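Local structure of Emp46p (Saccharomyces cerevisiae, 2A6V) at residues A[66-71]-A[213-218]; A[72-77]-A[149-154]; A[83-88]-A[197-202]; A[112-117]-A[124-129]. The protein is a cargo receptor involved in glycoprotein secretion, whose lectin-type carbohydrate recognition domain binds potassium and works independently of calcium. One frame throughout, in Å; residues are numbered along the deposited sequence.

Interaction 1 of 4, residues A[66-71]-A[213-218]; sequences MTIEWT and LKMKLY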
# COMPACT_ATOMS: atom_id res chain seq x y z
N MET A 66 -8.75 5.44 12.58
CA MET A 66 -8.97 4.52 11.46
C MET A 66 -8.04 3.34 11.45
O MET A 66 -6.95 3.39 12.01
CB MET A 66 -8.85 5.27 10.14
CG MET A 66 -7.49 5.75 9.75
SD MET A 66 -7.32 6.02 7.94
CE MET A 66 -5.54 5.88 7.83
N THR A 67 -8.47 2.27 10.78
CA THR A 67 -7.67 1.09 10.54
C THR A 67 -7.73 0.73 9.06
O THR A 67 -8.80 0.71 8.49
CB THR A 67 -8.22 -0.08 11.35
OG1 THR A 67 -8.22 0.26 12.75
CG2 THR A 67 -7.33 -1.32 11.22
N ILE A 68 -6.59 0.46 8.45
CA ILE A 68 -6.54 -0.08 7.09
C ILE A 68 -5.81 -1.40 7.15
O ILE A 68 -4.71 -1.50 7.70
CB ILE A 68 -5.83 0.87 6.14
CG1 ILE A 68 -6.61 2.19 6.01
CG2 ILE A 68 -5.65 0.18 4.79
CD1 ILE A 68 -5.84 3.27 5.28
N GLU A 69 -6.41 -2.42 6.56
CA GLU A 69 -5.82 -3.74 6.49
C GLU A 69 -5.73 -4.13 5.03
O GLU A 69 -6.76 -4.26 4.37
CB GLU A 69 -6.68 -4.75 7.23
CG GLU A 69 -6.70 -4.56 8.72
CD GLU A 69 -7.62 -5.55 9.42
OE1 GLU A 69 -8.51 -6.16 8.76
OE2 GLU A 69 -7.45 -5.70 10.64
N TRP A 70 -4.51 -4.31 4.53
CA TRP A 70 -4.25 -4.87 3.21
C TRP A 70 -3.75 -6.29 3.33
O TRP A 70 -2.82 -6.54 4.11
CB TRP A 70 -3.16 -4.07 2.51
CG TRP A 70 -3.52 -2.68 2.07
CD1 TRP A 70 -3.28 -1.51 2.75
CD2 TRP A 70 -4.14 -2.30 0.84
NE1 TRP A 70 -3.71 -0.44 2.01
CE2 TRP A 70 -4.24 -0.90 0.83
CE3 TRP A 70 -4.60 -3.00 -0.26
CZ2 TRP A 70 -4.79 -0.19 -0.23
CZ3 TRP A 70 -5.17 -2.30 -1.31
CH2 TRP A 70 -5.24 -0.92 -1.30
N THR A 71 -4.35 -7.24 2.60
CA THR A 71 -3.90 -8.61 2.56
C THR A 71 -3.27 -8.81 1.21
O THR A 71 -3.92 -8.58 0.18
CB THR A 71 -5.07 -9.56 2.77
OG1 THR A 71 -5.63 -9.32 4.07
CG2 THR A 71 -4.60 -11.01 2.75
N LEU A 213 -5.20 -9.56 -2.10
CA LEU A 213 -6.29 -10.51 -1.88
C LEU A 213 -7.48 -9.86 -1.19
O LEU A 213 -8.62 -10.29 -1.39
CB LEU A 213 -5.80 -11.69 -1.03
CG LEU A 213 -5.06 -12.77 -1.82
CD1 LEU A 213 -3.76 -12.29 -2.39
CD2 LEU A 213 -4.88 -13.96 -0.90
N LYS A 214 -7.24 -8.83 -0.37
CA LYS A 214 -8.28 -8.21 0.44
C LYS A 214 -7.83 -6.82 0.84
O LYS A 214 -6.62 -6.53 0.93
CB LYS A 214 -8.60 -9.04 1.67
CG LYS A 214 -9.76 -8.60 2.51
CD LYS A 214 -10.16 -9.70 3.58
CE LYS A 214 -9.02 -10.59 4.02
NZ LYS A 214 -9.42 -11.49 5.17
N MET A 215 -8.79 -5.94 1.02
CA MET A 215 -8.52 -4.64 1.63
C MET A 215 -9.76 -4.14 2.36
O MET A 215 -10.85 -4.15 1.80
CB MET A 215 -8.05 -3.60 0.60
CG MET A 215 -7.71 -2.21 1.21
SD MET A 215 -9.19 -1.18 1.47
CE MET A 215 -8.49 0.31 2.08
N LYS A 216 -9.61 -3.77 3.62
CA LYS A 216 -10.70 -3.25 4.44
C LYS A 216 -10.24 -1.99 5.13
O LYS A 216 -9.10 -1.90 5.59
CB LYS A 216 -11.11 -4.26 5.50
CG LYS A 216 -11.73 -5.53 4.99
CD LYS A 216 -12.13 -6.47 6.13
CE LYS A 216 -12.83 -7.72 5.63
NZ LYS A 216 -12.96 -8.77 6.68
N LEU A 217 -11.12 -1.01 5.21
CA LEU A 217 -10.91 0.16 6.03
C LEU A 217 -11.99 0.16 7.09
O LEU A 217 -13.14 -0.18 6.79
CB LEU A 217 -10.95 1.46 5.22
CG LEU A 217 -10.82 2.76 6.04
CD1 LEU A 217 -10.16 3.83 5.22
CD2 LEU A 217 -12.19 3.28 6.59
N TYR A 218 -11.63 0.54 8.31
CA TYR A 218 -12.56 0.68 9.42
C TYR A 218 -12.47 2.10 9.96
O TYR A 218 -11.39 2.66 10.10
CB TYR A 218 -12.25 -0.30 10.57
CG TYR A 218 -12.16 -1.76 10.21
CD1 TYR A 218 -13.17 -2.65 10.57
CD2 TYR A 218 -11.05 -2.27 9.54
CE1 TYR A 218 -13.08 -4.00 10.25
CE2 TYR A 218 -10.95 -3.61 9.23
CZ TYR A 218 -11.96 -4.47 9.57
OH TYR A 218 -11.83 -5.80 9.24
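M215 lays its CG over one face of the W70 indole: the methylene stands 3.4 Å from the centroid of the six-membered ring, only 7° off the ring normal, a CH-pi contact. Its CG is anti to the backbone N, and a bend at chi2 (-81°) takes the thioether along the strand. SD therefore stays above the same ring at 4.8 Å, a distant Met-aromatic contact, while CE reaches CG2 of I68. L217 CD1 packs against CG1 of I68 on this same buried face, where I197 of strand 196-202 touches both M215 and L217.

The other face is more polar. The Y218 ring lies beside T67, whose carbonyl O is near the ring plane at its edge. The phenol OH makes a weak 3.4 Å hydrogen bond to OE1 of E69, with carboxylate and ring planes turned 75° apart; the stronger partner of that carboxylate is R161, in a salt bridge through OE2.

Backbone bonds pair T67 with Y218 and E69 with K216 in both directions. At the far end T71 O takes L213 N at 2.8 Å and, weakly, K214 N at 3.4 Å, so two residues face one. That is a classic beta bulge, set here in an antiparallel pair from one sheet of a legume-lectin-like beta sandwich.

Interaction 2 of 4, residues A[72-77]-A[149-154]; sequences FRSFGF and FQYQDS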
# COMPACT_ATOMS: atom_id res chain seq x y z
N PHE A 72 -2.02 -9.24 1.20
CA PHE A 72 -1.22 -9.25 -0.01
C PHE A 72 -0.28 -10.45 -0.02
O PHE A 72 -0.06 -11.10 1.00
CB PHE A 72 -0.38 -7.95 -0.08
CG PHE A 72 0.72 -7.90 0.94
CD1 PHE A 72 1.96 -8.43 0.66
CD2 PHE A 72 0.47 -7.39 2.21
CE1 PHE A 72 2.94 -8.46 1.63
CE2 PHE A 72 1.48 -7.41 3.17
CZ PHE A 72 2.70 -7.94 2.85
N ARG A 73 0.30 -10.75 -1.16
CA ARG A 73 1.44 -11.64 -1.22
C ARG A 73 2.32 -11.33 -2.42
O ARG A 73 1.90 -10.67 -3.36
CB ARG A 73 1.00 -13.10 -1.24
CG ARG A 73 0.24 -13.49 -2.50
CD ARG A 73 -0.33 -14.88 -2.40
NE ARG A 73 -1.10 -15.18 -3.59
CZ ARG A 73 -1.92 -16.20 -3.74
NH1 ARG A 73 -2.06 -17.11 -2.80
NH2 ARG A 73 -2.59 -16.33 -4.87
N SER A 74 3.53 -11.85 -2.38
CA SER A 74 4.40 -11.88 -3.53
C SER A 74 4.69 -13.34 -3.80
O SER A 74 5.15 -14.04 -2.93
CB SER A 74 5.73 -11.18 -3.26
OG SER A 74 6.61 -11.41 -4.35
N PHE A 75 4.38 -13.78 -5.01
CA PHE A 75 4.53 -15.17 -5.40
C PHE A 75 5.37 -15.33 -6.66
O PHE A 75 5.31 -14.52 -7.60
CB PHE A 75 3.15 -15.79 -5.63
CG PHE A 75 3.21 -17.21 -6.06
CD1 PHE A 75 3.56 -18.20 -5.16
CD2 PHE A 75 2.93 -17.57 -7.38
CE1 PHE A 75 3.64 -19.54 -5.58
CE2 PHE A 75 3.00 -18.90 -7.79
CZ PHE A 75 3.36 -19.88 -6.89
N GLY A 76 6.15 -16.40 -6.70
CA GLY A 76 6.79 -16.83 -7.93
C GLY A 76 8.25 -16.50 -8.13
O GLY A 76 8.88 -17.03 -9.05
N PHE A 77 8.79 -15.61 -7.31
CA PHE A 77 10.16 -15.20 -7.46
C PHE A 77 10.82 -14.85 -6.14
O PHE A 77 10.31 -14.02 -5.39
CB PHE A 77 10.31 -13.99 -8.38
CG PHE A 77 11.73 -13.52 -8.52
CD1 PHE A 77 12.68 -14.33 -9.15
CD2 PHE A 77 12.14 -12.31 -7.98
CE1 PHE A 77 13.99 -13.92 -9.27
CE2 PHE A 77 13.46 -11.90 -8.10
CZ PHE A 77 14.38 -12.71 -8.74
N PHE A 149 11.27 -8.05 7.14
CA PHE A 149 10.04 -8.82 6.91
C PHE A 149 10.17 -9.65 5.63
O PHE A 149 10.46 -9.13 4.55
CB PHE A 149 8.84 -7.88 6.82
CG PHE A 149 7.53 -8.61 6.72
CD1 PHE A 149 6.96 -9.20 7.83
CD2 PHE A 149 6.94 -8.79 5.48
CE1 PHE A 149 5.78 -9.90 7.71
CE2 PHE A 149 5.75 -9.50 5.38
CZ PHE A 149 5.19 -10.04 6.47
N GLN A 150 9.97 -10.96 5.78
CA GLN A 150 10.06 -11.90 4.66
C GLN A 150 8.74 -11.93 3.89
O GLN A 150 7.68 -12.22 4.46
CB GLN A 150 10.41 -13.31 5.16
CG GLN A 150 10.80 -14.25 4.06
CD GLN A 150 11.22 -15.63 4.53
OE1 GLN A 150 11.57 -16.47 3.71
NE2 GLN A 150 11.22 -15.85 5.83
N TYR A 151 8.81 -11.60 2.61
CA TYR A 151 7.62 -11.58 1.74
C TYR A 151 7.81 -12.33 0.40
O TYR A 151 6.82 -12.76 -0.17
CB TYR A 151 7.13 -10.13 1.48
CG TYR A 151 8.08 -9.35 0.63
CD1 TYR A 151 8.03 -9.42 -0.75
CD2 TYR A 151 9.09 -8.58 1.21
CE1 TYR A 151 8.94 -8.74 -1.55
CE2 TYR A 151 10.01 -7.89 0.44
CZ TYR A 151 9.93 -7.96 -0.95
OH TYR A 151 10.86 -7.32 -1.76
N GLN A 152 9.01 -12.47 -0.14
CA GLN A 152 9.14 -13.03 -1.48
C GLN A 152 8.71 -14.48 -1.51
O GLN A 152 9.01 -15.26 -0.59
CB GLN A 152 10.55 -12.92 -2.03
CG GLN A 152 10.98 -11.51 -2.37
CD GLN A 152 12.21 -11.52 -3.22
OE1 GLN A 152 13.15 -12.28 -2.95
NE2 GLN A 152 12.25 -10.67 -4.24
N ASP A 153 8.03 -14.81 -2.59
CA ASP A 153 7.70 -16.18 -2.99
C ASP A 153 6.98 -16.97 -1.89
O ASP A 153 7.46 -17.98 -1.36
CB ASP A 153 8.94 -16.90 -3.52
CG ASP A 153 8.60 -18.16 -4.28
OD1 ASP A 153 7.45 -18.29 -4.76
OD2 ASP A 153 9.42 -19.08 -4.42
N SER A 154 5.79 -16.47 -1.57
CA SER A 154 4.88 -17.08 -0.59
C SER A 154 3.49 -17.17 -1.17
O SER A 154 2.94 -16.18 -1.61
CB SER A 154 4.82 -16.23 0.68
OG SER A 154 4.03 -16.88 1.66
O HOH W 1 7.58 -13.73 -5.24
O HOH W 2 4.13 -12.39 0.49
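S74 O receives the backbone N of S154 in a nearly straight hydrogen bond of 2.9 Å, in the carbonyl plane. In this legume-lectin-like beta sandwich, the bond fastens the irregular 149-154 loop to the end of strand 66-75, where the chain leaves its sheet. A second direct bond follows at the turn: G76 N meets D153 OD1 at 3.0 Å, arriving from above the carboxylate plane. D153 holds its CG anti to the backbone N (chi1 -165°), which swings the carboxylate across to G76. G76 itself has a positive phi (101°), backbone angles that suit glycine.

Two waters extend the polar seam. One donates to S74 OG and accepts from the backbone N of both F77 and D153; S74 OG also bonds to E208. The other links S74 N to Y151 O. Two further polar groups find their partners outside the pair: the amide oxygen of Q152 bonds to G79 N, and R73 forms a salt bridge with E211.

The packing contacts are looser. S74 CB sits at the edge of the Y151 ring, in its plane, 3.8 Å from CD1. F72 turns its CZ to CE2 of F149 at 4.3 Å, and both rings also touch M176 on strand 171-176. Q152 and F77 run side by side with amide and ring planes 73° apart. The aliphatic chain of R73 passes the loop backbone, its CD lying 3.6 Å from S154 O.

Interaction 3 of 4, residues A[83-88]-A[197-202]; sequences GGLAFW and IGTSAI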
# COMPACT_ATOMS: atom_id res chain seq x y z
N GLY A 83 12.28 -4.51 -7.90
CA GLY A 83 10.83 -4.47 -7.84
C GLY A 83 10.35 -4.41 -6.41
O GLY A 83 11.06 -4.78 -5.48
N GLY A 84 9.13 -3.95 -6.23
CA GLY A 84 8.57 -3.82 -4.90
C GLY A 84 7.11 -3.46 -4.91
O GLY A 84 6.54 -3.18 -5.97
N LEU A 85 6.52 -3.45 -3.72
CA LEU A 85 5.10 -3.26 -3.46
C LEU A 85 4.91 -2.14 -2.44
O LEU A 85 5.48 -2.17 -1.34
CB LEU A 85 4.53 -4.57 -2.93
CG LEU A 85 3.13 -4.53 -2.33
CD1 LEU A 85 2.04 -4.20 -3.34
CD2 LEU A 85 2.81 -5.89 -1.69
N ALA A 86 4.15 -1.13 -2.81
CA ALA A 86 3.94 0.08 -2.00
C ALA A 86 2.50 0.24 -1.57
O ALA A 86 1.58 -0.07 -2.34
CB ALA A 86 4.42 1.32 -2.75
N PHE A 87 2.31 0.75 -0.36
CA PHE A 87 1.01 1.15 0.16
C PHE A 87 1.07 2.62 0.46
O PHE A 87 2.00 3.05 1.14
CB PHE A 87 0.67 0.33 1.39
CG PHE A 87 0.59 -1.13 1.10
CD1 PHE A 87 -0.57 -1.67 0.58
CD2 PHE A 87 1.68 -1.96 1.32
CE1 PHE A 87 -0.63 -3.02 0.28
CE2 PHE A 87 1.61 -3.29 1.02
CZ PHE A 87 0.45 -3.83 0.50
N TRP A 88 0.07 3.36 0.00
CA TRP A 88 0.12 4.80 -0.04
C TRP A 88 -1.02 5.44 0.74
O TRP A 88 -2.18 4.97 0.68
CB TRP A 88 -0.02 5.29 -1.47
CG TRP A 88 0.95 4.77 -2.45
CD1 TRP A 88 0.80 3.67 -3.22
CD2 TRP A 88 2.23 5.31 -2.78
NE1 TRP A 88 1.90 3.48 -4.02
CE2 TRP A 88 2.80 4.49 -3.77
CE3 TRP A 88 2.96 6.44 -2.36
CZ2 TRP A 88 4.05 4.74 -4.34
CZ3 TRP A 88 4.22 6.67 -2.93
CH2 TRP A 88 4.74 5.82 -3.90
N ILE A 197 -6.03 6.73 -0.78
CA ILE A 197 -5.56 5.43 -0.31
C ILE A 197 -5.35 4.51 -1.47
O ILE A 197 -6.24 4.36 -2.32
CB ILE A 197 -6.63 4.82 0.65
CG1 ILE A 197 -6.83 5.70 1.88
CG2 ILE A 197 -6.28 3.39 1.01
CD1 ILE A 197 -8.12 5.46 2.55
N GLY A 198 -4.19 3.87 -1.56
CA GLY A 198 -3.96 2.92 -2.62
C GLY A 198 -2.75 2.04 -2.43
O GLY A 198 -2.07 2.09 -1.39
N THR A 199 -2.49 1.22 -3.43
CA THR A 199 -1.34 0.34 -3.47
C THR A 199 -0.85 0.26 -4.91
O THR A 199 -1.62 0.44 -5.87
CB THR A 199 -1.72 -1.06 -2.93
OG1 THR A 199 -0.56 -1.89 -2.91
CG2 THR A 199 -2.75 -1.78 -3.82
N SER A 200 0.43 0.00 -5.08
CA SER A 200 1.01 -0.20 -6.38
C SER A 200 2.21 -1.09 -6.33
O SER A 200 2.81 -1.26 -5.27
CB SER A 200 1.40 1.13 -7.00
OG SER A 200 2.47 1.72 -6.27
N ALA A 201 2.60 -1.65 -7.45
CA ALA A 201 3.80 -2.46 -7.51
C ALA A 201 4.40 -2.42 -8.88
O ALA A 201 3.73 -2.06 -9.85
CB ALA A 201 3.50 -3.88 -7.10
N ILE A 202 5.67 -2.77 -8.95
CA ILE A 202 6.37 -2.97 -10.20
C ILE A 202 7.32 -4.15 -10.01
O ILE A 202 7.89 -4.34 -8.94
CB ILE A 202 7.12 -1.67 -10.61
CG1 ILE A 202 7.71 -1.81 -12.01
CG2 ILE A 202 8.21 -1.30 -9.59
CD1 ILE A 202 8.40 -0.53 -12.48
O HOH W 3 -2.77 2.25 1.43
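W88 presents the edge of its indole to strand 197-202 and aims NE1 at S200 OG, a 2.9 Å hydrogen bond with an N-H...O angle of 163° and the oxygen close to the ring plane. S200 brings its hydroxyl there by setting OG between its own backbone N and carbonyl carbon (chi1 68°). The same OG is also bonded to F101 O, so the serine bridges the indole and a neighbouring loop. G198, lacking a side chain, lies along the indole edge next to CD1, while W55 and F108 meet the ring from outside the pair.

On the face occupied by L85, F87, T199 and A201, T199 runs alongside F87 and points the same way. Its OG1 approaches ring atom CE1 to 3.4 Å and donates to A86 O at 2.9 Å. S200 N binds that carbonyl too, the two donors arriving from opposite faces of its plane. L85 leans across T199, with CD1 3.5 Å from OG1 and 4.0 Å from A201 CB.

Between these faces the antiparallel strands are paired by reciprocal backbone bonds at G84 and I202, A86 and S200, and W88 and G198, the straightest being A86 N to S200 O. A water donates to both W88 O and G198 O.

T199 thus bonds inside the sandwich, its hydroxyl spent on the backbone, whereas the bond from the W88 indole N-H to S200 is buried on the outer face of the sheet, beneath the loop containing F101. Those two directional bonds should fix the rotation of the indole and of the T199 side chain.

Interaction 4 of 4, residues A[112-117]-A[124-129]; sequences MILLRL and SVTAYL. With K (potassium ion), chain C.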
# COMPACT_ATOMS: atom_id res chain seq x y z
N MET A 112 4.48 6.56 2.16
CA MET A 112 4.70 5.38 1.36
C MET A 112 5.28 4.30 2.26
O MET A 112 6.37 4.48 2.82
CB MET A 112 5.69 5.67 0.22
CG MET A 112 5.93 4.49 -0.69
SD MET A 112 7.22 4.66 -1.92
CE MET A 112 8.65 4.66 -0.88
N ILE A 113 4.61 3.16 2.35
CA ILE A 113 5.08 2.00 3.09
C ILE A 113 5.45 0.95 2.06
O ILE A 113 4.60 0.50 1.28
CB ILE A 113 3.99 1.48 4.06
CG1 ILE A 113 3.62 2.60 5.06
CG2 ILE A 113 4.46 0.22 4.75
CD1 ILE A 113 2.49 2.24 6.02
N LEU A 114 6.72 0.57 2.03
CA LEU A 114 7.28 -0.13 0.92
C LEU A 114 7.82 -1.48 1.35
O LEU A 114 8.58 -1.56 2.31
CB LEU A 114 8.40 0.71 0.32
CG LEU A 114 9.19 0.10 -0.82
CD1 LEU A 114 8.34 -0.18 -2.04
CD2 LEU A 114 10.32 1.05 -1.17
N LEU A 115 7.41 -2.54 0.64
CA LEU A 115 7.98 -3.86 0.72
C LEU A 115 8.91 -4.03 -0.46
O LEU A 115 8.47 -4.01 -1.61
CB LEU A 115 6.92 -4.96 0.69
CG LEU A 115 6.18 -5.17 2.01
CD1 LEU A 115 5.37 -3.93 2.43
CD2 LEU A 115 5.33 -6.37 1.96
N ARG A 116 10.20 -4.14 -0.18
CA ARG A 116 11.19 -4.32 -1.24
C ARG A 116 12.46 -4.90 -0.64
O ARG A 116 12.52 -5.16 0.56
CB ARG A 116 11.49 -2.99 -1.95
CG ARG A 116 12.40 -2.01 -1.22
CD ARG A 116 13.17 -1.09 -2.17
NE ARG A 116 14.07 -0.20 -1.44
CZ ARG A 116 15.21 0.27 -1.92
NH1 ARG A 116 15.60 -0.03 -3.16
NH2 ARG A 116 15.98 1.05 -1.16
N LEU A 117 13.44 -5.12 -1.50
CA LEU A 117 14.79 -5.42 -1.05
C LEU A 117 15.51 -4.10 -0.88
O LEU A 117 16.01 -3.50 -1.85
CB LEU A 117 15.49 -6.34 -2.04
CG LEU A 117 14.72 -7.61 -2.41
CD1 LEU A 117 15.56 -8.52 -3.23
CD2 LEU A 117 14.21 -8.33 -1.20
N SER A 124 12.36 -6.21 3.52
CA SER A 124 11.94 -5.31 4.57
C SER A 124 10.71 -4.50 4.24
O SER A 124 10.30 -4.43 3.07
CB SER A 124 13.09 -4.33 4.90
OG SER A 124 13.40 -3.54 3.77
N VAL A 125 10.12 -3.91 5.29
CA VAL A 125 9.18 -2.82 5.23
C VAL A 125 9.95 -1.55 5.57
O VAL A 125 10.60 -1.49 6.61
CB VAL A 125 8.01 -2.99 6.25
CG1 VAL A 125 7.04 -1.85 6.18
CG2 VAL A 125 7.28 -4.29 6.02
N THR A 126 9.90 -0.57 4.70
CA THR A 126 10.46 0.76 4.97
C THR A 126 9.40 1.81 4.75
O THR A 126 8.64 1.72 3.78
CB THR A 126 11.72 1.05 4.14
OG1 THR A 126 11.53 0.69 2.76
CG2 THR A 126 12.90 0.22 4.65
N ALA A 127 9.29 2.75 5.67
CA ALA A 127 8.25 3.76 5.65
C ALA A 127 8.86 5.13 5.40
O ALA A 127 9.80 5.53 6.10
CB ALA A 127 7.47 3.74 6.96
N TYR A 128 8.33 5.83 4.41
CA TYR A 128 8.88 7.10 3.97
C TYR A 128 7.79 8.16 4.03
O TYR A 128 6.64 7.92 3.66
CB TYR A 128 9.35 6.99 2.52
CG TYR A 128 10.56 6.14 2.29
CD1 TYR A 128 11.81 6.73 2.15
CD2 TYR A 128 10.46 4.76 2.15
CE1 TYR A 128 12.93 5.97 1.91
CE2 TYR A 128 11.61 3.98 1.89
CZ TYR A 128 12.85 4.61 1.79
OH TYR A 128 14.00 3.87 1.55
N LEU A 129 8.17 9.36 4.44
CA LEU A 129 7.32 10.53 4.35
C LEU A 129 7.91 11.51 3.35
O LEU A 129 9.12 11.69 3.29
CB LEU A 129 7.25 11.19 5.72
CG LEU A 129 6.28 10.61 6.73
CD1 LEU A 129 6.57 11.21 8.12
CD2 LEU A 129 4.85 10.88 6.31
K K C . 16.65 4.93 1.39
O HOH W 4 11.51 -1.88 2.20
O HOH W 5 13.75 1.17 1.20
O HOH W 6 17.82 2.37 1.50
O HOH W 7 17.98 5.34 3.87
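One of the two potassium sites seen in this lectin-type beta sandwich rests on the antiparallel strands 112-115 and 124-129, through Y128. Its phenol OH binds the ion at 2.9 Å, and the metal lies in the ring plane, at its edge. Two waters also ligate the potassium, and the carbonyl oxygens of I138, E139 and S141 complete the site.

M112 supports the tyrosine from the partner strand. The two side chains run alongside each other, and a bend at chi3 (69°) curls the methionine end back so that CE comes within 3.5 Å of Y128 CD2. On the other face, I113 CG2 meets V125 CG1 at 3.6 Å and L115 CD1 packs alongside V125 CG2, near L174 and M176 of the opposing sheet.

Reciprocal backbone bonds join M112 to Y128, L114 to T126 and R116 to S124; the last pair is longer, the chain turning a corner at R116. A water within hydrogen-bonding distance of L114 O, S124 OG and T126 OG1 can donate to only two of them at a time; S124 OG also bonds to G122 O. The R116 guanidinium forms a salt bridge to D119 through NH2.

Behind the metal ligand a second water ties these groups together: it accepts from R116 NE at 3.0 Å and from T126 OG1, and donates to Y128 OH at 2.7 Å, lying near the plane of the tyrosine ring.

How the interactions relate
From the N terminus, strand 66-75 supplies the first segments of interactions 1 and 2, and strand 84-90 begins interaction 3. Interaction 4 closes first, a short return from 112-117 to 124-129, and sits within the spans of the other three. Interaction 2 closes next at 149-154; its segments alternate with those of interaction 3, which closes at 197-202, so the two cross. Interaction 1, closed last at 213-218, encompasses them all. Interactions 3 and 4 share one sheet, joined by backbone bonds between 84-90 and 111-115, while interaction 1 belongs to the other. W70 against F87, and F72 against L85 and L115, bind the sheets face to face.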